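Local coordinates for protein Alpha/beta hydrolase (Enterobacter asburiae, PDB 6KMO) that probably hydrolyses ester bonds, as an esterase or lipase of the alpha/beta hydrolase fold, at residues 86-91 with 133-138; 101-106 with 172-177. The protein carries 2 engineered substitutions. One frame throughout, in Å; residues are numbered along the deposited sequence.

Interaction 1 of 2, residues 86-91 with 133-138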
ATOM      1  N   LYS A  86     -20.050 -22.216 -13.291  1.00 11.08           N
ATOM      2  CA  LYS A  86     -19.439 -21.486 -14.394  1.00 10.97           C
ATOM      3  C   LYS A  86     -18.221 -20.697 -13.927  1.00  9.62           C
ATOM      4  O   LYS A  86     -18.285 -19.970 -12.928  1.00 10.04           O
ATOM      5  CB  LYS A  86     -20.429 -20.529 -15.032  1.00 13.21           C
ATOM      6  CG  LYS A  86     -19.960 -20.012 -16.378  1.00 25.58           C
ATOM      7  CD  LYS A  86     -20.800 -18.842 -16.890  1.00 37.55           C
ATOM      8  CE  LYS A  86     -22.279 -19.210 -17.051  1.00 41.64           C
ATOM      9  NZ  LYS A  86     -22.900 -18.692 -18.315  1.00 44.95           N
ATOM     10  N   LEU A  87     -17.121 -20.822 -14.669  1.00  9.71           N
ATOM     11  CA  LEU A  87     -15.884 -20.097 -14.430  1.00  7.39           C
ATOM     12  C   LEU A  87     -15.593 -19.183 -15.609  1.00 10.29           C
ATOM     13  O   LEU A  87     -15.875 -19.515 -16.766  1.00 10.20           O
ATOM     14  CB  LEU A  87     -14.706 -21.050 -14.289  1.00  8.67           C
ATOM     15  CG  LEU A  87     -14.902 -22.205 -13.325  1.00  9.05           C
ATOM     16  CD1 LEU A  87     -13.698 -23.136 -13.319  1.00 10.61           C
ATOM     17  CD2 LEU A  87     -15.181 -21.696 -11.905  1.00 10.93           C
ATOM     18  N   LYS A  88     -15.001 -18.028 -15.328  1.00  7.77           N
ATOM     19  CA  LYS A  88     -14.413 -17.182 -16.353  1.00  7.92           C
ATOM     20  C   LYS A  88     -12.930 -17.091 -16.051  1.00  9.33           C
ATOM     21  O   LYS A  88     -12.551 -16.805 -14.912  1.00  9.02           O
ATOM     22  CB  LYS A  88     -15.037 -15.785 -16.378  1.00  9.13           C
ATOM     23  CG  LYS A  88     -16.520 -15.775 -16.753  1.00 12.16           C
ATOM     24  CD  LYS A  88     -16.730 -16.133 -18.217  1.00 18.26           C
ATOM     25  CE  LYS A  88     -16.744 -14.900 -19.072  1.00 23.04           C
ATOM     26  NZ  LYS A  88     -17.274 -15.175 -20.442  1.00 32.19           N
ATOM     27  N   ILE A  89     -12.089 -17.349 -17.048  1.00  8.15           N
ATOM     28  CA  ILE A  89     -10.646 -17.432 -16.875  1.00  8.23           C
ATOM     29  C   ILE A  89     -10.018 -16.272 -17.628  1.00  8.84           C
ATOM     30  O   ILE A  89     -10.285 -16.078 -18.819  1.00 10.25           O
ATOM     31  CB  ILE A  89     -10.098 -18.785 -17.358  1.00  9.82           C
ATOM     32  CG1 ILE A  89     -10.776 -19.929 -16.596  1.00 13.17           C
ATOM     33  CG2 ILE A  89      -8.601 -18.879 -17.151  1.00 10.50           C
ATOM     34  CD1 ILE A  89     -11.701 -20.747 -17.406  1.00 17.67           C
ATOM     35  N   VAL A  90      -9.215 -15.477 -16.939  1.00  7.83           N
ATOM     36  CA  VAL A  90      -8.604 -14.284 -17.516  1.00  7.12           C
ATOM     37  C   VAL A  90      -7.095 -14.438 -17.424  1.00  7.69           C
ATOM     38  O   VAL A  90      -6.561 -14.756 -16.355  1.00  8.47           O
ATOM     39  CB  VAL A  90      -9.081 -13.004 -16.808  1.00  7.79           C
ATOM     40  CG1 VAL A  90      -8.518 -11.771 -17.488  1.00  7.51           C
ATOM     41  CG2 VAL A  90     -10.609 -12.942 -16.765  1.00  7.51           C
ATOM     42  N   LYS A  91      -6.405 -14.247 -18.543  1.00  8.56           N
ATOM     43  CA  LYS A  91      -4.962 -14.396 -18.618  1.00  7.73           C
ATOM     44  C   LYS A  91      -4.342 -13.184 -19.288  1.00  8.42           C
ATOM     45  O   LYS A  91      -5.019 -12.447 -20.014  1.00 10.14           O
ATOM     46  CB  LYS A  91      -4.603 -15.656 -19.422  1.00 10.10           C
ATOM     47  CG  LYS A  91      -5.094 -16.933 -18.809  1.00  8.77           C
ATOM     48  CD  LYS A  91      -4.681 -18.137 -19.645  1.00  9.32           C
ATOM     49  CE  LYS A  91      -5.311 -19.399 -19.090  1.00 12.77           C
ATOM     50  NZ  LYS A  91      -4.883 -20.617 -19.852  1.00 13.11           N
ATOM     51  N   ALA A 133      -6.537 -15.412 -13.578  1.00  6.99           N
ATOM     52  CA  ALA A 133      -7.667 -15.294 -12.665  1.00  6.61           C
ATOM     53  C   ALA A 133      -8.739 -16.306 -13.029  1.00  6.38           C
ATOM     54  O   ALA A 133      -9.062 -16.485 -14.208  1.00  7.33           O
ATOM     55  CB  ALA A 133      -8.281 -13.894 -12.732  1.00  8.21           C
ATOM     56  N   VAL A 134      -9.318 -16.935 -12.024  1.00  6.21           N
ATOM     57  CA  VAL A 134     -10.440 -17.851 -12.204  1.00  6.72           C
ATOM     58  C   VAL A 134     -11.626 -17.273 -11.438  1.00  6.56           C
ATOM     59  O   VAL A 134     -11.785 -17.496 -10.228  1.00  6.71           O
ATOM     60  CB  VAL A 134     -10.120 -19.280 -11.761  1.00  7.02           C
ATOM     61  CG1 VAL A 134     -11.293 -20.207 -12.062  1.00  7.01           C
ATOM     62  CG2 VAL A 134      -8.831 -19.761 -12.426  1.00  8.39           C
ATOM     63  N   TYR A 135     -12.452 -16.508 -12.141  1.00  6.72           N
ATOM     64  CA  TYR A 135     -13.685 -15.963 -11.588  1.00  5.92           C
ATOM     65  C   TYR A 135     -14.694 -17.082 -11.403  1.00  7.04           C
ATOM     66  O   TYR A 135     -14.882 -17.900 -12.304  1.00  6.96           O
ATOM     67  CB  TYR A 135     -14.239 -14.887 -12.558  1.00  6.72           C
ATOM     68  CG  TYR A 135     -15.686 -14.532 -12.326  1.00  6.78           C
ATOM     69  CD1 TYR A 135     -16.036 -13.424 -11.582  1.00  6.64           C
ATOM     70  CD2 TYR A 135     -16.707 -15.322 -12.830  1.00  7.55           C
ATOM     71  CE1 TYR A 135     -17.360 -13.110 -11.327  1.00  6.93           C
ATOM     72  CE2 TYR A 135     -18.031 -15.026 -12.567  1.00  6.38           C
ATOM     73  CZ  TYR A 135     -18.348 -13.923 -11.818  1.00  7.51           C
ATOM     74  OH  TYR A 135     -19.657 -13.640 -11.530  1.00  8.41           O
ATOM     75  N   VAL A 136     -15.367 -17.121 -10.252  1.00  5.65           N
ATOM     76  CA  VAL A 136     -16.386 -18.125  -9.940  1.00  5.93           C
ATOM     77  C   VAL A 136     -17.766 -17.464  -9.977  1.00  7.30           C
ATOM     78  O   VAL A 136     -18.032 -16.507  -9.245  1.00  7.06           O
ATOM     79  CB  VAL A 136     -16.137 -18.755  -8.558  1.00  7.11           C
ATOM     80  CG1 VAL A 136     -17.217 -19.797  -8.230  1.00  8.89           C
ATOM     81  CG2 VAL A 136     -14.770 -19.390  -8.506  1.00  7.78           C
ATOM     82  N   ASP A 137     -18.672 -17.995 -10.800  1.00  7.79           N
ATOM     83  CA  ASP A 137     -20.014 -17.412 -10.932  1.00  7.07           C
ATOM     84  C   ASP A 137     -20.941 -17.985  -9.857  1.00  8.06           C
ATOM     85  O   ASP A 137     -21.807 -18.811 -10.104  1.00  9.89           O
ATOM     86  CB  ASP A 137     -20.569 -17.653 -12.336  1.00  8.22           C
ATOM     87  CG  ASP A 137     -21.614 -16.623 -12.752  1.00 13.52           C
ATOM     88  OD1 ASP A 137     -21.488 -15.410 -12.432  1.00 11.97           O
ATOM     89  OD2 ASP A 137     -22.571 -17.019 -13.461  1.00 18.32           O
ATOM     90  N   TYR A 138     -20.730 -17.544  -8.623  1.00  7.42           N
ATOM     91  CA  TYR A 138     -21.515 -18.073  -7.508  1.00  8.01           C
ATOM     92  C   TYR A 138     -22.956 -17.564  -7.565  1.00  7.03           C
ATOM     93  O   TYR A 138     -23.261 -16.528  -8.162  1.00  8.04           O
ATOM     94  CB  TYR A 138     -20.847 -17.732  -6.174  1.00  7.41           C
ATOM     95  CG  TYR A 138     -20.670 -16.263  -5.813  1.00  6.25           C
ATOM     96  CD1 TYR A 138     -21.716 -15.534  -5.295  1.00  6.76           C
ATOM     97  CD2 TYR A 138     -19.440 -15.631  -5.948  1.00  6.50           C
ATOM     98  CE1 TYR A 138     -21.548 -14.215  -4.905  1.00  7.19           C
ATOM     99  CE2 TYR A 138     -19.260 -14.319  -5.571  1.00  6.44           C
ATOM    100  CZ  TYR A 138     -20.322 -13.611  -5.045  1.00  6.75           C
ATOM    101  OH  TYR A 138     -20.187 -12.304  -4.647  1.00  5.99           O
TER
HETATM  102  O   HOH W   1     -22.176 -21.050 -11.778  1.00 19.09           O

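Interaction 2 of 2, residues 101-106 with 172-177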
ATOM      1  N   ALA A 101      -2.199 -19.268 -10.674  1.00  7.71           N
ATOM      2  CA  ALA A 101      -3.533 -18.695 -10.747  1.00  7.04           C
ATOM      3  C   ALA A 101      -3.980 -18.152  -9.399  1.00  7.40           C
ATOM      4  O   ALA A 101      -3.449 -18.507  -8.331  1.00  7.66           O
ATOM      5  CB  ALA A 101      -4.558 -19.725 -11.242  1.00  9.63           C
ATOM      6  N   PHE A 102      -5.003 -17.303  -9.467  1.00  6.85           N
ATOM      7  CA  PHE A 102      -5.771 -16.927  -8.294  1.00  6.12           C
ATOM      8  C   PHE A 102      -7.255 -17.086  -8.591  1.00  6.22           C
ATOM      9  O   PHE A 102      -7.728 -16.714  -9.671  1.00  6.70           O
ATOM     10  CB  PHE A 102      -5.470 -15.508  -7.771  1.00  6.80           C
ATOM     11  CG  PHE A 102      -5.651 -14.405  -8.765  1.00  7.65           C
ATOM     12  CD1 PHE A 102      -6.809 -13.653  -8.804  1.00  6.65           C
ATOM     13  CD2 PHE A 102      -4.618 -14.056  -9.616  1.00  9.12           C
ATOM     14  CE1 PHE A 102      -6.944 -12.605  -9.688  1.00  7.28           C
ATOM     15  CE2 PHE A 102      -4.748 -13.002 -10.502  1.00  9.20           C
ATOM     16  CZ  PHE A 102      -5.918 -12.285 -10.551  1.00  7.61           C
ATOM     17  N   MET A 103      -7.990 -17.629  -7.636  1.00  5.33           N
ATOM     18  CA  MET A 103      -9.443 -17.563  -7.687  1.00  5.81           C
ATOM     19  C   MET A 103      -9.847 -16.111  -7.482  1.00  5.86           C
ATOM     20  O   MET A 103      -9.179 -15.362  -6.756  1.00  6.34           O
ATOM     21  CB  MET A 103     -10.057 -18.435  -6.593  1.00  6.02           C
ATOM     22  CG  MET A 103      -9.501 -19.862  -6.539  1.00  5.74           C
ATOM     23  SD  MET A 103      -9.614 -20.884  -8.106  1.00  1.59           S
ATOM     24  CE  MET A 103     -11.430 -20.855  -8.317  1.00  9.40           C
ATOM     25  N   PHE A 104     -10.929 -15.705  -8.144  1.00  6.17           N
ATOM     26  CA  PHE A 104     -11.445 -14.352  -8.007  1.00  5.93           C
ATOM     27  C   PHE A 104     -12.902 -14.394  -7.579  1.00  6.09           C
ATOM     28  O   PHE A 104     -13.755 -14.912  -8.314  1.00  6.26           O
ATOM     29  CB  PHE A 104     -11.285 -13.483  -9.256  1.00  5.92           C
ATOM     30  CG  PHE A 104     -11.677 -12.061  -8.980  1.00  6.19           C
ATOM     31  CD1 PHE A 104     -10.770 -11.170  -8.442  1.00  6.73           C
ATOM     32  CD2 PHE A 104     -12.995 -11.659  -9.125  1.00  5.85           C
ATOM     33  CE1 PHE A 104     -11.151  -9.889  -8.099  1.00  6.80           C
ATOM     34  CE2 PHE A 104     -13.388 -10.398  -8.776  1.00  6.18           C
ATOM     35  CZ  PHE A 104     -12.464  -9.500  -8.263  1.00  6.00           C
ATOM     36  N   PHE A 105     -13.180 -13.834  -6.394  1.00  4.62           N
ATOM     37  CA  PHE A 105     -14.500 -13.789  -5.783  1.00  5.32           C
ATOM     38  C   PHE A 105     -14.984 -12.347  -5.843  1.00  5.43           C
ATOM     39  O   PHE A 105     -14.418 -11.465  -5.193  1.00  5.59           O
ATOM     40  CB  PHE A 105     -14.413 -14.320  -4.351  1.00  5.49           C
ATOM     41  CG  PHE A 105     -13.788 -15.686  -4.250  1.00  5.47           C
ATOM     42  CD1 PHE A 105     -14.139 -16.702  -5.127  1.00  6.75           C
ATOM     43  CD2 PHE A 105     -12.865 -15.958  -3.271  1.00  6.60           C
ATOM     44  CE1 PHE A 105     -13.558 -17.957  -5.034  1.00  7.56           C
ATOM     45  CE2 PHE A 105     -12.288 -17.213  -3.171  1.00  7.06           C
ATOM     46  CZ  PHE A 105     -12.637 -18.218  -4.072  1.00  6.94           C
ATOM     47  N   HIS A 106     -16.029 -12.106  -6.624  1.00  6.01           N
ATOM     48  CA  HIS A 106     -16.521 -10.757  -6.834  1.00  5.00           C
ATOM     49  C   HIS A 106     -17.308 -10.251  -5.629  1.00  5.92           C
ATOM     50  O   HIS A 106     -17.832 -11.015  -4.820  1.00  6.01           O
ATOM     51  CB  HIS A 106     -17.349 -10.671  -8.113  1.00  5.78           C
ATOM     52  CG  HIS A 106     -18.731 -11.250  -8.026  1.00  5.61           C
ATOM     53  ND1 HIS A 106     -19.783 -10.550  -7.480  1.00  6.23           N
ATOM     54  CD2 HIS A 106     -19.250 -12.412  -8.485  1.00  6.22           C
ATOM     55  CE1 HIS A 106     -20.886 -11.265  -7.585  1.00  6.20           C
ATOM     56  NE2 HIS A 106     -20.592 -12.401  -8.186  1.00  6.72           N
ATOM     57  N   SER A 172      -1.149 -26.021  -8.139  1.00  9.45           N
ATOM     58  CA  SER A 172      -0.384 -26.048  -6.906  1.00  9.99           C
ATOM     59  C   SER A 172       0.118 -24.674  -6.491  1.00 10.66           C
ATOM     60  O   SER A 172       0.605 -24.530  -5.361  1.00 11.05           O
ATOM     61  CB  SER A 172       0.811 -27.012  -7.030  1.00 11.82           C
ATOM     62  OG  SER A 172       1.898 -26.453  -7.745  1.00 12.87           O
ATOM     63  N   ARG A 173       0.022 -23.674  -7.369  1.00  8.88           N
ATOM     64  CA  ARG A 173       0.426 -22.293  -7.076  1.00  7.84           C
ATOM     65  C   ARG A 173      -0.829 -21.442  -7.224  1.00  7.37           C
ATOM     66  O   ARG A 173      -1.074 -20.844  -8.278  1.00  8.50           O
ATOM     67  CB  ARG A 173       1.503 -21.860  -8.002  1.00  9.23           C
ATOM     68  CG  ARG A 173       2.793 -22.650  -7.820  1.00 10.27           C
ATOM     69  CD  ARG A 173       3.915 -22.057  -8.606  1.00 13.22           C
ATOM     70  NE  ARG A 173       3.807 -22.333 -10.036  1.00 11.97           N
ATOM     71  CZ  ARG A 173       4.097 -21.468 -11.010  1.00 14.90           C
ATOM     72  NH1 ARG A 173       4.486 -20.225 -10.761  1.00 15.68           N
ATOM     73  NH2 ARG A 173       3.992 -21.851 -12.262  1.00 16.26           N
ATOM     74  N   LEU A 174      -1.604 -21.366  -6.139  1.00  7.42           N
ATOM     75  CA  LEU A 174      -2.987 -20.894  -6.186  1.00  7.26           C
ATOM     76  C   LEU A 174      -3.236 -19.852  -5.107  1.00  7.38           C
ATOM     77  O   LEU A 174      -3.042 -20.106  -3.910  1.00  8.46           O
ATOM     78  CB  LEU A 174      -3.950 -22.064  -5.992  1.00  7.36           C
ATOM     79  CG  LEU A 174      -5.430 -21.775  -6.204  1.00  8.55           C
ATOM     80  CD1 LEU A 174      -5.698 -21.228  -7.588  1.00  8.87           C
ATOM     81  CD2 LEU A 174      -6.220 -23.067  -5.994  1.00 11.64           C
ATOM     82  N   GLY A 175      -3.700 -18.683  -5.525  1.00  6.55           N
ATOM     83  CA  GLY A 175      -4.093 -17.629  -4.617  1.00  6.41           C
ATOM     84  C   GLY A 175      -5.608 -17.478  -4.550  1.00  6.27           C
ATOM     85  O   GLY A 175      -6.354 -18.069  -5.322  1.00  6.88           O
ATOM     86  N   LEU A 176      -6.045 -16.634  -3.614  1.00  5.91           N
ATOM     87  CA  LEU A 176      -7.447 -16.290  -3.439  1.00  6.24           C
ATOM     88  C   LEU A 176      -7.548 -14.780  -3.374  1.00  6.72           C
ATOM     89  O   LEU A 176      -6.892 -14.160  -2.534  1.00  6.37           O
ATOM     90  CB  LEU A 176      -7.996 -16.890  -2.141  1.00  5.60           C
ATOM     91  CG  LEU A 176      -7.927 -18.405  -1.964  1.00  5.94           C
ATOM     92  CD1 LEU A 176      -8.434 -18.810  -0.588  1.00  6.33           C
ATOM     93  CD2 LEU A 176      -8.707 -19.137  -3.039  1.00  7.00           C
ATOM     94  N   VAL A 177      -8.369 -14.192  -4.240  1.00  5.36           N
ATOM     95  CA  VAL A 177      -8.496 -12.738  -4.344  1.00  5.39           C
ATOM     96  C   VAL A 177      -9.967 -12.373  -4.428  1.00  4.03           C
ATOM     97  O   VAL A 177     -10.753 -13.036  -5.112  1.00  5.47           O
ATOM     98  CB  VAL A 177      -7.765 -12.209  -5.594  1.00  4.92           C
ATOM     99  CG1 VAL A 177      -7.925 -10.699  -5.725  1.00  7.11           C
ATOM    100  CG2 VAL A 177      -6.273 -12.586  -5.566  1.00  6.79           C
TER

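Interaction 1 of 2, residues 86-91 with 133-138
Lys86 starts the antiparallel pairing with Asp137: its carbonyl O receives Asp137 N at 2.9 Å, and Lys86 CB lies 3.9 Å from Asp137 CB. A water joins the same ends, accepting from Lys86 N and donating to Asp137 O. Leu87 forms a non-hydrogen-bonded pair with Val136; its two methyls divide the neighbouring valines, CD1 meeting Val134 CG1 at 4.0 Å while CD2 runs beside Val136 CG2. Lys88 is gripped by both its backbone N and O, the bond from Tyr135 N to Lys88 O measuring 2.8 Å. On the opposite face from Leu87, the CB and CG of Lys88 lie obliquely against CD2 of the Tyr135 ring. That ring, its CG anti to the backbone N (chi1 163°), runs along the sheet until its hydroxyl donates to the anti lone pair of Asp137 OD1, 2.7 Å from Tyr135 OH; this ties down the carboxylate of Asp137, the centre of an inverse gamma turn. Ile89 returns to the face of Leu87, and its CA-H approaches Ala133 O, with Ile89 CA 3.2 Å from that oxygen. Val90 closes the register with paired N-H...O bonds to Ala133. This antiparallel pairing of 83-92 with 132-136, with 71-80 beyond it, belongs to the N-terminal antiparallel side of the alpha/beta hydrolase sheet.

Interaction 2 of 2, residues 101-106 with 172-177
Val177 fills the tight end of this parallel pairing, wedged between two phenylalanines on one face of the sheet. Its CG2 presses obliquely on Phe102, 3.5 Å from CD1, while CG1 meets Phe104 CD1 at 4.0 Å. Phe102 reaches the valine because its CG sits between the backbone N and the carbonyl carbon (chi1 56°), turning the CD1 side of the ring toward Val177 CG2; Gly175, directly across from Phe102 and without a side chain, lets the backbones approach, Phe102 CA to Gly175 CA 4.1 Å. The backbone around the valine is equally close-knit: Val177 N donates to Met103 O, and Val177 O takes Phe105 N at 2.9 Å. On the reverse face, Met103 folds at chi2 and chi3, setting its CG 3.7 Å from Leu176 CD2 and its sulfur near Leu174 CD1. The same Leu176 methyl also meets the Phe105 ring, at CE2. Strands 99-105 and 174-179 are adjacent parallel strands in the central sheet of the alpha/beta hydrolase fold, with helices packed on both faces: 115-129 against Phe102 and Phe104, and 148-163 and 181-195 on the side of Met103, Phe105 and Leu176. Toward the start of the segments the packing thins. There Leu174 CD1 rests on Ala101 O and CB, and the interstrand bonding ends with Ala101 N donating to Arg173 O at 3.1 Å. Arg173 takes part through its backbone, whereas its partly exposed side chain leads off to a salt bridge with Asp170 and a hydrogen bond to Leu336 O.

In the fold
Interactions 1 and 2 are two seams of one sheet, with the pairing of 132-136 and 99-105 between them and their centres about 10 Å apart. In that middle seam Val134 N lies 2.8 Å from Phe102 O, a probable hydrogen bond. The chain orders these strands differently from the sheet, so 99-105 sits inside 132-136 although it precedes it. Just past the C-terminal ends of 132-136 and 99-105, Tyr138 OH lies 2.7 Å from His106 O, a probable hydrogen bond, and their rings stack. The end of strand 174-179 carries Gly178, followed by Ser180 and Gly182, a pattern consistent with a nucleophile elbow; Phe105 of interaction 2 touches this probable catalytic turn, whereas 86-91 belongs to the antiparallel flank.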